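Decapping and exoribonuclease protein 1 (Kluyveromyces lactis, PDB 4GPS) removes NAD caps from the 5' ends of RNAs and combines RNA decapping with 5'-3' exoribonuclease activity, using a divalent metal cation. Local coordinates at residues P110-E115 with T292-S297; F240-L245 with N336-L341; A279-I284 with N319-S324; T118-S123 with S283-T288. One frame throughout, in Å; residues are numbered along the deposited sequence.

Contact 1 of 4, residues P110-E115 with T292-S297; sequences PRLRPE and TEIKSS
Leu112, the residue of 110-115 that touches strand 290-297, is fixed by its backbone: Leu112 N hydrogen-bonds Ile284 O. Pro110 O takes the amide of the same isoleucine, so the extended approach to helix 114-122 is tied by two backbone bonds to Ile284. The leucine side chain turns from there toward Thr292 and Ile294, the only two residues of 292-297 that it meets. Its CG stands anti to the backbone N (chi1 -176°), which carries CG toward the strand, where the fork gives one methyl to each neighbour. Leu112 CD2 lies 4.1 Å from Thr292 CG2, where the two side chains cross at about a right angle. The other branch serves the isoleucine, Leu112 CD1 being 4.1 Å from Ile294 CD1, with the side chains set obliquely. The hydroxyl of Thr292 is turned to Thr290 O, which leaves its methyl for the leucine. Glu293 and Lys295 belong to the E-X-K element of the PD-(D/E)XK nuclease core: Glu293 and Ile294 bind the divalent metal, and Lys295 probably binds substrate. Thr292 and Ile294 turn to the side of the strand opposite Glu293 and Lys295, and the Ile294 side chain also lies close to the metal ligands Glu243 and Asp282. Ile294 N hydrogen-bonds Asp282 OD2. Beyond Leu112, Arg113 is the N-cap of helix 114-122, and its guanidinium meets Glu115 edge-on and in plane, Arg113 NH1 to Glu115 OE2 at 3.2 Å, a salt bridge whose hydrogen bond is bent and weak.

Contact 2 of 4, residues F240-L245 with N336-L341; sequences FALEDL and NELEQL
Leu242 and Leu245, nearly one helical turn apart, both touch a single methyl of Leu338, and the contact across the segments is wholly apolar. The closer pair is Leu245 CD2 with Leu338 CD2 at 3.8 Å, the two side chains set at an oblique angle. Both put CG anti to the backbone N, at chi1 175° for Leu245 and 172° for Leu338, which directs the branched ends at each other. Leu242 joins from the previous turn, its CD1 lying 4.2 Å from Leu338 CD2. No hydrogen bond crosses between the segments. On the helix, Asp244 N bonds Phe240 O at 2.8 Å and Leu245 N bonds Ala241 O at 2.9 Å. On the strand, the backbone of Leu338 bonds Gly136 and Ile137, and Glu339 and Gln340 both face Phe330, a classic beta bulge directly after Leu338. Leu245 also touches Ile137, while Leu242 packs on Ile294 and Ser296 of strand 290-297. The arrangement is that of a helix laid against a sheet in the PD-(D/E)XK nuclease domain; the same helix carries Glu243, a ligand of the divalent metal, on the flank next to Ile294.

Contact 3 of 4, residues A279-I284 with N319-S324; sequences AEMDSI and NLLPKS
Leu321 and Met281 reach toward each other tip to tip, with a leucine methyl meeting the end of the thioether. Leu321 CD1 is held equally by two atoms of the methionine, 3.8 Å from Met281 SD and 3.8 Å from Met281 CE. The methionine chain is bent at its second and third torsions (chi2 -73°, chi3 89°), which folds its terminal methyl round so that sulfur and methyl both present themselves to the leucine. The second branch of the leucine serves a smaller neighbour: Leu321 CD2 lies 4.0 Å from Ala279 CB. Leu321 thus straddles two residues that stand two positions apart and both turn toward it, while Glu280 and Asp282, in between and beyond, take no part. In this PD-(D/E)XK nuclease Asp282 binds the divalent metal and hydrogen-bonds Ile294 N, whereas Glu280 probably binds substrate. The contact packs the apolar side of that segment against the loop that leaves helix 305-319 and leads into strand 325-331. Arg182 of helix 182-190 touches Ala279, Met281 and Leu321 together, and Glu293, another metal ligand, lies against both Met281 and Leu321. Farther along the same loop, Lys323 gives its amine to Asp289 O and makes a cation-pi interaction with Tyr291, tying the loop to the start of strand 290-297 and the turn before it.

Contact 4 of 4, residues T118-S123 with S283-T288; sequences TYIKDS and SINTLT
Leu287 sets one methyl against the helical turn from Thr118 to Lys121, where Leu287 CD1 lies 3.8 Å from Lys121 CD and 3.9 Å from Thr118 N. Its CG is anti to the carbonyl carbon (chi1 -59°) and the branch continues extended, which carries CD1 over to the helix. Lys121 crosses the leucine at about a right angle and touches it with its aliphatic stem. That stem is extended through CD and CE and bends at the last torsion (chi4 -62°), turning the amine back to its neighbour, Lys121 NZ to Asp122 OD1 at 3.0 Å, a salt bridge made on the syn side of the carboxylate close to its plane. Thr118 hydrogen-bonds Pro114 O with its hydroxyl. Ile120 and Asn285 approach from opposite directions, Ile120 CD1 ending 4.1 Å from Asn285 ND2. The other end of that amide is busy within its own turn: Thr288 N meets Asn285 OD1 at 3.2 Å from above the carbonyl plane, an Asx motif, and Leu287 N reaches the same oxygen weakly. The oxygen therefore holds the turn while the nitrogen faces the isoleucine. The contact lies at the surface, where helix 114-122 rests on the end of strand 273-285 and the turn leading to strand 290-297; Cys117 also touches Asn285, Thr286 and Leu287, Ile120 touches Leu112, and Asn285 touches Thr292.

Overall arrangement
From the N terminus, residues 110-115 open contact 1 and helix 114-122 opens contact 4; helix 233-246 then opens contact 2 and strand 273-285 opens contact 3. Contact 4 closes first, at 283-288, inside the wider loop that contact 1 closes at 292-297. Contact 3 closes at 319-324, within the span of contact 2, which ends at 336-341. Contact 1 crosses both contact 2 and contact 3, and contact 4 crosses contact 2. Contacts 3 and 4 share Ser283 and Ile284. Helix 114-122 with the loop before it, and the loop after helix 305-319, are tied to strands 273-285 and 290-297, and helix 233-246 to strand 338-344; those two strands and helix 233-246 carry the metal ligands.

Contact 1 of 4, residues P110-E115 with T292-S297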
loop_
_atom_site.group_PDB
_atom_site.type_symbol
_atom_site.label_atom_id
_atom_site.label_comp_id
_atom_site.label_asym_id
_atom_site.label_seq_id
_atom_site.Cartn_x
_atom_site.Cartn_y
_atom_site.Cartn_z
ATOM N N PRO A 110 -7.562 -12.841 10.377
ATOM C CA PRO A 110 -8.941 -12.325 10.433
ATOM C C PRO A 110 -9.731 -12.957 9.274
ATOM O O PRO A 110 -9.316 -12.896 8.108
ATOM C CB PRO A 110 -8.776 -10.801 10.255
ATOM C CG PRO A 110 -7.360 -10.548 10.624
ATOM C CD PRO A 110 -6.609 -11.766 10.075
ATOM N N ARG A 111 -10.868 -13.561 9.591
ATOM C CA ARG A 111 -11.662 -14.203 8.569
ATOM C C ARG A 111 -12.733 -13.293 8.006
ATOM O O ARG A 111 -13.453 -12.638 8.733
ATOM C CB ARG A 111 -12.310 -15.483 9.136
ATOM C CG ARG A 111 -11.302 -16.528 9.631
ATOM C CD ARG A 111 -11.915 -17.513 10.658
ATOM N NE ARG A 111 -13.015 -18.296 10.089
ATOM C CZ ARG A 111 -12.880 -19.390 9.337
ATOM N NH1 ARG A 111 -11.679 -19.882 9.039
ATOM N NH2 ARG A 111 -13.964 -19.986 8.860
ATOM N N LEU A 112 -12.805 -13.237 6.690
ATOM C CA LEU A 112 -13.843 -12.474 6.022
ATOM C C LEU A 112 -15.082 -13.348 6.262
ATOM O O LEU A 112 -15.029 -14.581 6.077
ATOM C CB LEU A 112 -13.543 -12.402 4.523
ATOM C CG LEU A 112 -14.487 -11.563 3.674
ATOM C CD1 LEU A 112 -14.347 -10.068 4.046
ATOM C CD2 LEU A 112 -14.171 -11.787 2.202
ATOM N N ARG A 113 -16.182 -12.738 6.678
ATOM C CA ARG A 113 -17.406 -13.494 6.949
ATOM C C ARG A 113 -17.788 -14.468 5.849
ATOM O O ARG A 113 -17.683 -14.151 4.670
ATOM C CB ARG A 113 -18.544 -12.541 7.200
ATOM C CG ARG A 113 -18.441 -11.919 8.551
ATOM C CD ARG A 113 -19.686 -12.209 9.302
ATOM N NE ARG A 113 -20.362 -10.971 9.632
ATOM C CZ ARG A 113 -21.677 -10.865 9.709
ATOM N NH1 ARG A 113 -22.416 -11.934 9.472
ATOM N NH2 ARG A 113 -22.242 -9.698 10.003
ATOM N N PRO A 114 -18.242 -15.673 6.216
ATOM C CA PRO A 114 -18.615 -16.648 5.174
ATOM C C PRO A 114 -19.762 -16.232 4.226
ATOM O O PRO A 114 -19.721 -16.524 3.029
ATOM C CB PRO A 114 -18.895 -17.933 5.974
ATOM C CG PRO A 114 -19.255 -17.434 7.352
ATOM C CD PRO A 114 -18.341 -16.258 7.569
ATOM N N GLU A 115 -20.762 -15.535 4.754
ATOM C CA GLU A 115 -21.872 -15.066 3.926
ATOM C C GLU A 115 -21.290 -14.156 2.848
ATOM O O GLU A 115 -21.745 -14.172 1.702
ATOM C CB GLU A 115 -22.897 -14.279 4.763
ATOM C CG GLU A 115 -23.434 -15.047 5.947
ATOM C CD GLU A 115 -22.579 -14.885 7.197
ATOM O OE1 GLU A 115 -21.335 -14.857 7.092
ATOM O OE2 GLU A 115 -23.160 -14.791 8.297
ATOM N N THR A 292 -7.933 -10.316 1.442
ATOM C CA THR A 292 -8.964 -9.432 0.897
ATOM C C THR A 292 -8.918 -8.085 1.659
ATOM O O THR A 292 -9.170 -8.022 2.867
ATOM C CB THR A 292 -10.342 -10.112 1.048
ATOM O OG1 THR A 292 -10.316 -11.344 0.312
ATOM C CG2 THR A 292 -11.494 -9.192 0.532
ATOM N N GLU A 293 -8.549 -7.026 0.941
ATOM C CA GLU A 293 -8.418 -5.689 1.502
ATOM C C GLU A 293 -9.735 -4.953 1.244
ATOM O O GLU A 293 -10.213 -4.854 0.105
ATOM C CB GLU A 293 -7.227 -4.962 0.855
ATOM C CG GLU A 293 -5.987 -5.854 0.772
ATOM C CD GLU A 293 -4.685 -5.099 0.904
ATOM O OE1 GLU A 293 -4.572 -4.291 1.844
ATOM O OE2 GLU A 293 -3.771 -5.320 0.086
ATOM N N ILE A 294 -10.311 -4.473 2.337
ATOM C CA ILE A 294 -11.591 -3.798 2.371
ATOM C C ILE A 294 -11.479 -2.269 2.258
ATOM O O ILE A 294 -10.721 -1.624 2.989
ATOM C CB ILE A 294 -12.302 -4.201 3.678
ATOM C CG1 ILE A 294 -12.410 -5.733 3.696
ATOM C CG2 ILE A 294 -13.668 -3.487 3.822
ATOM C CD1 ILE A 294 -13.044 -6.281 4.919
ATOM N N LYS A 295 -12.229 -1.710 1.315
ATOM C CA LYS A 295 -12.237 -0.261 1.083
ATOM C C LYS A 295 -13.676 0.261 1.139
ATOM O O LYS A 295 -14.614 -0.372 0.619
ATOM C CB LYS A 295 -11.615 0.084 -0.286
ATOM C CG LYS A 295 -10.133 -0.205 -0.409
ATOM C CD LYS A 295 -9.304 0.713 0.494
ATOM C CE LYS A 295 -7.846 0.424 0.366
ATOM N NZ LYS A 295 -7.034 1.280 1.249
ATOM N N SER A 296 -13.829 1.401 1.795
ATOM C CA SER A 296 -15.109 2.078 1.927
ATOM C C SER A 296 -15.117 3.194 0.874
ATOM O O SER A 296 -14.175 3.967 0.786
ATOM C CB SER A 296 -15.221 2.681 3.323
ATOM O OG SER A 296 -16.413 3.422 3.462
ATOM N N SER A 297 -16.175 3.291 0.075
ATOM C CA SER A 297 -16.203 4.340 -0.942
ATOM C C SER A 297 -17.599 4.812 -1.340
ATOM O O SER A 297 -18.613 4.186 -1.050
ATOM C CB SER A 297 -15.487 3.827 -2.201
ATOM O OG SER A 297 -15.180 4.864 -3.104
#

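Contact 2 of 4, residues F240-L245 with N336-L341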
loop_
_atom_site.group_PDB
_atom_site.type_symbol
_atom_site.label_atom_id
_atom_site.label_comp_id
_atom_site.label_asym_id
_atom_site.label_seq_id
_atom_site.Cartn_x
_atom_site.Cartn_y
_atom_site.Cartn_z
ATOM N N PHE A 240 -13.998 1.915 9.277
ATOM C CA PHE A 240 -13.850 0.927 10.350
ATOM C C PHE A 240 -15.137 0.121 10.489
ATOM O O PHE A 240 -15.082 -1.100 10.656
ATOM C CB PHE A 240 -13.513 1.586 11.696
ATOM C CG PHE A 240 -12.096 2.076 11.786
ATOM C CD1 PHE A 240 -11.033 1.187 11.646
ATOM C CD2 PHE A 240 -11.824 3.436 11.955
ATOM C CE1 PHE A 240 -9.711 1.644 11.667
ATOM C CE2 PHE A 240 -10.513 3.909 11.977
ATOM C CZ PHE A 240 -9.452 3.014 11.831
ATOM N N ALA A 241 -16.285 0.798 10.411
ATOM C CA ALA A 241 -17.568 0.117 10.495
ATOM C C ALA A 241 -17.732 -0.891 9.346
ATOM O O ALA A 241 -18.249 -1.985 9.547
ATOM C CB ALA A 241 -18.710 1.128 10.471
ATOM N N LEU A 242 -17.290 -0.533 8.144
ATOM C CA LEU A 242 -17.427 -1.463 7.022
ATOM C C LEU A 242 -16.588 -2.730 7.287
ATOM O O LEU A 242 -17.090 -3.850 7.129
ATOM C CB LEU A 242 -17.024 -0.796 5.692
ATOM C CG LEU A 242 -16.982 -1.755 4.493
ATOM C CD1 LEU A 242 -18.378 -2.306 4.188
ATOM C CD2 LEU A 242 -16.454 -1.033 3.303
ATOM N N GLU A 243 -15.332 -2.558 7.702
ATOM C CA GLU A 243 -14.467 -3.700 8.023
ATOM C C GLU A 243 -15.128 -4.523 9.144
ATOM O O GLU A 243 -15.208 -5.760 9.083
ATOM C CB GLU A 243 -13.086 -3.196 8.470
ATOM C CG GLU A 243 -12.291 -2.595 7.295
ATOM C CD GLU A 243 -11.108 -1.727 7.690
ATOM O OE1 GLU A 243 -10.492 -1.124 6.772
ATOM O OE2 GLU A 243 -10.794 -1.649 8.903
ATOM N N ASP A 244 -15.627 -3.817 10.152
ATOM C CA ASP A 244 -16.285 -4.448 11.293
ATOM C C ASP A 244 -17.424 -5.368 10.851
ATOM O O ASP A 244 -17.512 -6.514 11.282
ATOM C CB ASP A 244 -16.836 -3.373 12.225
ATOM C CG ASP A 244 -16.784 -3.787 13.677
ATOM O OD1 ASP A 244 -17.322 -4.869 14.010
ATOM O OD2 ASP A 244 -16.204 -3.024 14.489
ATOM N N LEU A 245 -18.291 -4.845 9.992
ATOM C CA LEU A 245 -19.432 -5.576 9.441
ATOM C C LEU A 245 -19.066 -6.800 8.545
ATOM O O LEU A 245 -19.765 -7.807 8.566
ATOM C CB LEU A 245 -20.306 -4.572 8.654
ATOM C CG LEU A 245 -21.526 -5.067 7.872
ATOM C CD1 LEU A 245 -22.628 -5.506 8.876
ATOM C CD2 LEU A 245 -22.027 -3.943 6.947
ATOM N N ASN A 336 -25.699 7.166 3.909
ATOM C CA ASN A 336 -24.581 6.445 4.510
ATOM C C ASN A 336 -24.848 4.934 4.596
ATOM O O ASN A 336 -24.164 4.194 5.331
ATOM C CB ASN A 336 -24.253 6.985 5.895
ATOM C CG ASN A 336 -23.515 8.302 5.832
ATOM O OD1 ASN A 336 -22.422 8.404 5.234
ATOM N ND2 ASN A 336 -24.110 9.331 6.438
ATOM N N GLU A 337 -25.831 4.458 3.843
ATOM C CA GLU A 337 -26.089 3.030 3.878
ATOM C C GLU A 337 -25.234 2.257 2.885
ATOM O O GLU A 337 -25.025 2.726 1.766
ATOM C CB GLU A 337 -27.540 2.761 3.554
ATOM C CG GLU A 337 -28.484 3.293 4.578
ATOM C CD GLU A 337 -29.911 2.947 4.245
ATOM O OE1 GLU A 337 -30.783 3.153 5.122
ATOM O OE2 GLU A 337 -30.155 2.473 3.105
ATOM N N LEU A 338 -24.763 1.072 3.282
ATOM C CA LEU A 338 -23.990 0.217 2.376
ATOM C C LEU A 338 -24.919 -0.204 1.223
ATOM O O LEU A 338 -25.892 -0.919 1.429
ATOM C CB LEU A 338 -23.461 -1.024 3.121
ATOM C CG LEU A 338 -22.792 -2.140 2.296
ATOM C CD1 LEU A 338 -21.578 -1.609 1.548
ATOM C CD2 LEU A 338 -22.351 -3.267 3.217
ATOM N N GLU A 339 -24.629 0.259 0.010
ATOM C CA GLU A 339 -25.481 -0.047 -1.152
ATOM C C GLU A 339 -25.040 -1.209 -2.008
ATOM O O GLU A 339 -25.857 -1.870 -2.637
ATOM C CB GLU A 339 -25.577 1.155 -2.080
ATOM C CG GLU A 339 -26.723 2.080 -1.826
ATOM C CD GLU A 339 -26.745 3.212 -2.830
ATOM O OE1 GLU A 339 -27.622 4.094 -2.711
ATOM O OE2 GLU A 339 -25.881 3.220 -3.741
ATOM N N GLN A 340 -23.744 -1.457 -2.045
ATOM C CA GLN A 340 -23.243 -2.518 -2.886
ATOM C C GLN A 340 -21.861 -2.957 -2.434
ATOM O O GLN A 340 -21.036 -2.141 -2.006
ATOM C CB GLN A 340 -23.195 -2.009 -4.341
ATOM C CG GLN A 340 -22.533 -2.920 -5.358
ATOM C CD GLN A 340 -22.378 -2.236 -6.735
ATOM O OE1 GLN A 340 -22.614 -1.019 -6.880
ATOM N NE2 GLN A 340 -21.964 -3.008 -7.743
ATOM N N LEU A 341 -21.640 -4.258 -2.504
ATOM C CA LEU A 341 -20.366 -4.849 -2.188
ATOM C C LEU A 341 -19.866 -5.373 -3.525
ATOM O O LEU A 341 -20.612 -6.047 -4.237
ATOM C CB LEU A 341 -20.537 -6.030 -1.249
ATOM C CG LEU A 341 -20.557 -5.754 0.237
ATOM C CD1 LEU A 341 -20.665 -7.100 0.975
ATOM C CD2 LEU A 341 -19.293 -5.012 0.621
#

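Contact 3 of 4, residues A279-I284 with N319-S324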
loop_
_atom_site.group_PDB
_atom_site.type_symbol
_atom_site.label_atom_id
_atom_site.label_comp_id
_atom_site.label_asym_id
_atom_site.label_seq_id
_atom_site.Cartn_x
_atom_site.Cartn_y
_atom_site.Cartn_z
ATOM N N ALA A 279 2.727 -5.239 5.589
ATOM C CA ALA A 279 1.392 -4.752 5.231
ATOM C C ALA A 279 0.343 -5.290 6.168
ATOM O O ALA A 279 0.368 -6.458 6.542
ATOM C CB ALA A 279 1.041 -5.167 3.784
ATOM N N GLU A 280 -0.584 -4.442 6.562
ATOM C CA GLU A 280 -1.647 -4.909 7.421
ATOM C C GLU A 280 -2.724 -5.437 6.477
ATOM O O GLU A 280 -3.104 -4.739 5.519
ATOM C CB GLU A 280 -2.201 -3.768 8.276
ATOM C CG GLU A 280 -3.609 -4.071 8.807
ATOM C CD GLU A 280 -4.146 -3.009 9.758
ATOM O OE1 GLU A 280 -5.281 -3.202 10.266
ATOM O OE2 GLU A 280 -3.432 -1.999 9.995
ATOM N N MET A 281 -3.182 -6.668 6.730
ATOM C CA MET A 281 -4.226 -7.310 5.933
ATOM C C MET A 281 -5.494 -7.311 6.762
ATOM O O MET A 281 -5.481 -7.735 7.918
ATOM C CB MET A 281 -3.848 -8.753 5.609
ATOM C CG MET A 281 -2.463 -8.886 4.980
ATOM S SD MET A 281 -2.331 -8.309 3.210
ATOM C CE MET A 281 -1.939 -6.617 3.457
ATOM N N ASP A 282 -6.588 -6.837 6.171
ATOM C CA ASP A 282 -7.865 -6.782 6.849
ATOM C C ASP A 282 -8.475 -8.136 7.056
ATOM O O ASP A 282 -9.104 -8.383 8.080
ATOM C CB ASP A 282 -8.881 -5.966 6.058
ATOM C CG ASP A 282 -8.462 -4.548 5.846
ATOM O OD1 ASP A 282 -7.793 -3.971 6.733
ATOM O OD2 ASP A 282 -8.826 -4.018 4.777
ATOM N N SER A 283 -8.287 -9.031 6.096
ATOM C CA SER A 283 -8.907 -10.333 6.237
ATOM C C SER A 283 -8.492 -11.300 5.181
ATOM O O SER A 283 -7.803 -10.939 4.220
ATOM C CB SER A 283 -10.419 -10.183 6.107
ATOM O OG SER A 283 -10.777 -9.877 4.750
ATOM N N ILE A 284 -8.939 -12.540 5.363
ATOM C CA ILE A 284 -8.705 -13.594 4.381
ATOM C C ILE A 284 -10.064 -14.099 3.937
ATOM O O ILE A 284 -10.987 -14.208 4.748
ATOM C CB ILE A 284 -7.991 -14.837 4.919
ATOM C CG1 ILE A 284 -6.591 -14.487 5.410
ATOM C CG2 ILE A 284 -7.831 -15.847 3.783
ATOM C CD1 ILE A 284 -6.557 -13.930 6.814
ATOM N N ASN A 319 -1.132 -4.369 -5.738
ATOM C CA ASN A 319 -0.100 -4.837 -6.648
ATOM C C ASN A 319 1.245 -5.099 -5.979
ATOM O O ASN A 319 2.046 -5.855 -6.505
ATOM C CB ASN A 319 0.099 -3.872 -7.804
ATOM C CG ASN A 319 0.793 -4.526 -8.962
ATOM O OD1 ASN A 319 1.950 -4.284 -9.216
ATOM N ND2 ASN A 319 0.082 -5.397 -9.653
ATOM N N LEU A 320 1.506 -4.474 -4.831
ATOM C CA LEU A 320 2.766 -4.714 -4.109
ATOM C C LEU A 320 2.771 -6.067 -3.353
ATOM O O LEU A 320 3.786 -6.471 -2.773
ATOM C CB LEU A 320 3.038 -3.577 -3.105
ATOM C CG LEU A 320 3.543 -2.251 -3.659
ATOM C CD1 LEU A 320 3.264 -1.254 -2.617
ATOM C CD2 LEU A 320 5.048 -2.295 -4.031
ATOM N N LEU A 321 1.647 -6.761 -3.347
ATOM C CA LEU A 321 1.564 -8.051 -2.658
ATOM C C LEU A 321 1.556 -9.210 -3.642
ATOM O O LEU A 321 1.272 -9.046 -4.834
ATOM C CB LEU A 321 0.284 -8.141 -1.825
ATOM C CG LEU A 321 0.069 -6.984 -0.858
ATOM C CD1 LEU A 321 -1.304 -7.106 -0.235
ATOM C CD2 LEU A 321 1.152 -7.009 0.200
ATOM N N PRO A 322 1.886 -10.403 -3.152
ATOM C CA PRO A 322 1.910 -11.625 -3.961
ATOM C C PRO A 322 0.489 -11.991 -4.465
ATOM O O PRO A 322 0.266 -12.146 -5.665
ATOM C CB PRO A 322 2.430 -12.664 -2.984
ATOM C CG PRO A 322 3.260 -11.873 -2.036
ATOM C CD PRO A 322 2.528 -10.608 -1.842
ATOM N N LYS A 323 -0.462 -12.118 -3.542
ATOM C CA LYS A 323 -1.846 -12.513 -3.867
ATOM C C LYS A 323 -2.737 -11.614 -3.029
ATOM O O LYS A 323 -2.508 -11.479 -1.838
ATOM C CB LYS A 323 -2.122 -13.972 -3.425
ATOM C CG LYS A 323 -2.269 -14.107 -1.834
ATOM C CD LYS A 323 -2.398 -15.545 -1.222
ATOM C CE LYS A 323 -2.419 -15.478 0.341
ATOM N NZ LYS A 323 -2.664 -16.789 1.065
ATOM N N SER A 324 -3.766 -11.021 -3.606
ATOM C CA SER A 324 -4.617 -10.155 -2.794
ATOM C C SER A 324 -5.762 -9.618 -3.600
ATOM O O SER A 324 -5.576 -9.157 -4.714
ATOM C CB SER A 324 -3.800 -8.986 -2.249
ATOM O OG SER A 324 -4.625 -8.044 -1.626
#

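Contact 4 of 4, residues T118-S123 with S283-T288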
loop_
_atom_site.group_PDB
_atom_site.type_symbol
_atom_site.label_atom_id
_atom_site.label_comp_id
_atom_site.label_asym_id
_atom_site.label_seq_id
_atom_site.Cartn_x
_atom_site.Cartn_y
_atom_site.Cartn_z
ATOM N N THR A 118 -19.193 -16.217 0.289
ATOM C CA THR A 118 -20.193 -16.872 -0.561
ATOM C C THR A 118 -20.800 -15.842 -1.545
ATOM O O THR A 118 -20.996 -16.130 -2.724
ATOM C CB THR A 118 -21.326 -17.529 0.305
ATOM O OG1 THR A 118 -20.787 -18.651 1.033
ATOM C CG2 THR A 118 -22.507 -17.981 -0.583
ATOM N N TYR A 119 -21.107 -14.649 -1.055
ATOM C CA TYR A 119 -21.628 -13.631 -1.927
ATOM C C TYR A 119 -20.619 -13.341 -3.032
ATOM O O TYR A 119 -21.000 -13.151 -4.169
ATOM C CB TYR A 119 -21.866 -12.339 -1.173
ATOM C CG TYR A 119 -22.260 -11.213 -2.104
ATOM C CD1 TYR A 119 -23.512 -11.211 -2.750
ATOM C CD2 TYR A 119 -21.388 -10.152 -2.353
ATOM C CE1 TYR A 119 -23.877 -10.169 -3.622
ATOM C CE2 TYR A 119 -21.747 -9.107 -3.221
ATOM C CZ TYR A 119 -22.978 -9.129 -3.843
ATOM O OH TYR A 119 -23.300 -8.116 -4.702
ATOM N N ILE A 120 -19.333 -13.280 -2.692
ATOM C CA ILE A 120 -18.315 -12.985 -3.689
ATOM C C ILE A 120 -18.193 -14.097 -4.722
ATOM O O ILE A 120 -18.037 -13.826 -5.915
ATOM C CB ILE A 120 -16.937 -12.758 -3.020
ATOM C CG1 ILE A 120 -16.938 -11.414 -2.287
ATOM C CG2 ILE A 120 -15.805 -12.811 -4.063
ATOM C CD1 ILE A 120 -15.784 -11.245 -1.344
ATOM N N LYS A 121 -18.272 -15.344 -4.261
ATOM C CA LYS A 121 -18.159 -16.506 -5.140
ATOM C C LYS A 121 -19.328 -16.718 -6.092
ATOM O O LYS A 121 -19.134 -17.088 -7.249
ATOM C CB LYS A 121 -17.975 -17.777 -4.298
ATOM C CG LYS A 121 -18.132 -19.104 -5.065
ATOM C CD LYS A 121 -17.934 -20.300 -4.120
ATOM C CE LYS A 121 -18.369 -21.615 -4.761
ATOM N NZ LYS A 121 -19.828 -21.664 -5.126
ATOM N N ASP A 122 -20.544 -16.490 -5.614
ATOM C CA ASP A 122 -21.725 -16.710 -6.441
ATOM C C ASP A 122 -22.224 -15.443 -7.102
ATOM O O ASP A 122 -23.057 -15.505 -7.985
ATOM C CB ASP A 122 -22.874 -17.310 -5.602
ATOM C CG ASP A 122 -22.528 -18.691 -5.001
ATOM O OD1 ASP A 122 -21.743 -19.445 -5.651
ATOM O OD2 ASP A 122 -23.056 -19.024 -3.893
ATOM N N SER A 123 -21.709 -14.300 -6.680
ATOM C CA SER A 123 -22.170 -13.014 -7.180
ATOM C C SER A 123 -23.654 -12.805 -6.771
ATOM O O SER A 123 -24.396 -12.054 -7.402
ATOM C CB SER A 123 -21.979 -12.931 -8.707
ATOM O OG SER A 123 -20.605 -12.777 -9.050
ATOM N N SER A 283 -8.287 -9.031 6.096
ATOM C CA SER A 283 -8.907 -10.333 6.237
ATOM C C SER A 283 -8.492 -11.300 5.181
ATOM O O SER A 283 -7.803 -10.939 4.220
ATOM C CB SER A 283 -10.419 -10.183 6.107
ATOM O OG SER A 283 -10.777 -9.877 4.750
ATOM N N ILE A 284 -8.939 -12.540 5.363
ATOM C CA ILE A 284 -8.705 -13.594 4.381
ATOM C C ILE A 284 -10.064 -14.099 3.937
ATOM O O ILE A 284 -10.987 -14.208 4.748
ATOM C CB ILE A 284 -7.991 -14.837 4.919
ATOM C CG1 ILE A 284 -6.591 -14.487 5.410
ATOM C CG2 ILE A 284 -7.831 -15.847 3.783
ATOM C CD1 ILE A 284 -6.557 -13.930 6.814
ATOM N N ASN A 285 -10.187 -14.361 2.641
ATOM C CA ASN A 285 -11.398 -14.939 2.082
ATOM C C ASN A 285 -11.128 -16.447 2.268
ATOM O O ASN A 285 -10.289 -17.038 1.554
ATOM C CB ASN A 285 -11.512 -14.609 0.594
ATOM C CG ASN A 285 -12.716 -15.254 -0.041
ATOM O OD1 ASN A 285 -13.034 -16.424 0.226
ATOM N ND2 ASN A 285 -13.401 -14.503 -0.889
ATOM N N THR A 286 -11.796 -17.062 3.241
ATOM C CA THR A 286 -11.573 -18.481 3.524
ATOM C C THR A 286 -11.880 -19.475 2.375
ATOM O O THR A 286 -11.277 -20.551 2.296
ATOM C CB THR A 286 -12.338 -18.864 4.770
ATOM O OG1 THR A 286 -13.667 -18.338 4.672
ATOM C CG2 THR A 286 -11.652 -18.292 6.011
ATOM N N LEU A 287 -12.803 -19.123 1.481
ATOM C CA LEU A 287 -13.112 -19.990 0.351
ATOM C C LEU A 287 -11.980 -19.981 -0.688
ATOM O O LEU A 287 -11.708 -20.989 -1.346
ATOM C CB LEU A 287 -14.393 -19.542 -0.367
ATOM C CG LEU A 287 -15.737 -19.465 0.353
ATOM C CD1 LEU A 287 -16.831 -19.166 -0.689
ATOM C CD2 LEU A 287 -16.015 -20.779 1.078
ATOM N N THR A 288 -11.305 -18.849 -0.835
ATOM C CA THR A 288 -10.280 -18.743 -1.854
ATOM C C THR A 288 -8.871 -18.640 -1.300
ATOM O O THR A 288 -7.905 -18.578 -2.066
ATOM C CB THR A 288 -10.586 -17.513 -2.765
ATOM O OG1 THR A 288 -10.462 -16.302 -2.001
ATOM C CG2 THR A 288 -12.046 -17.585 -3.322
#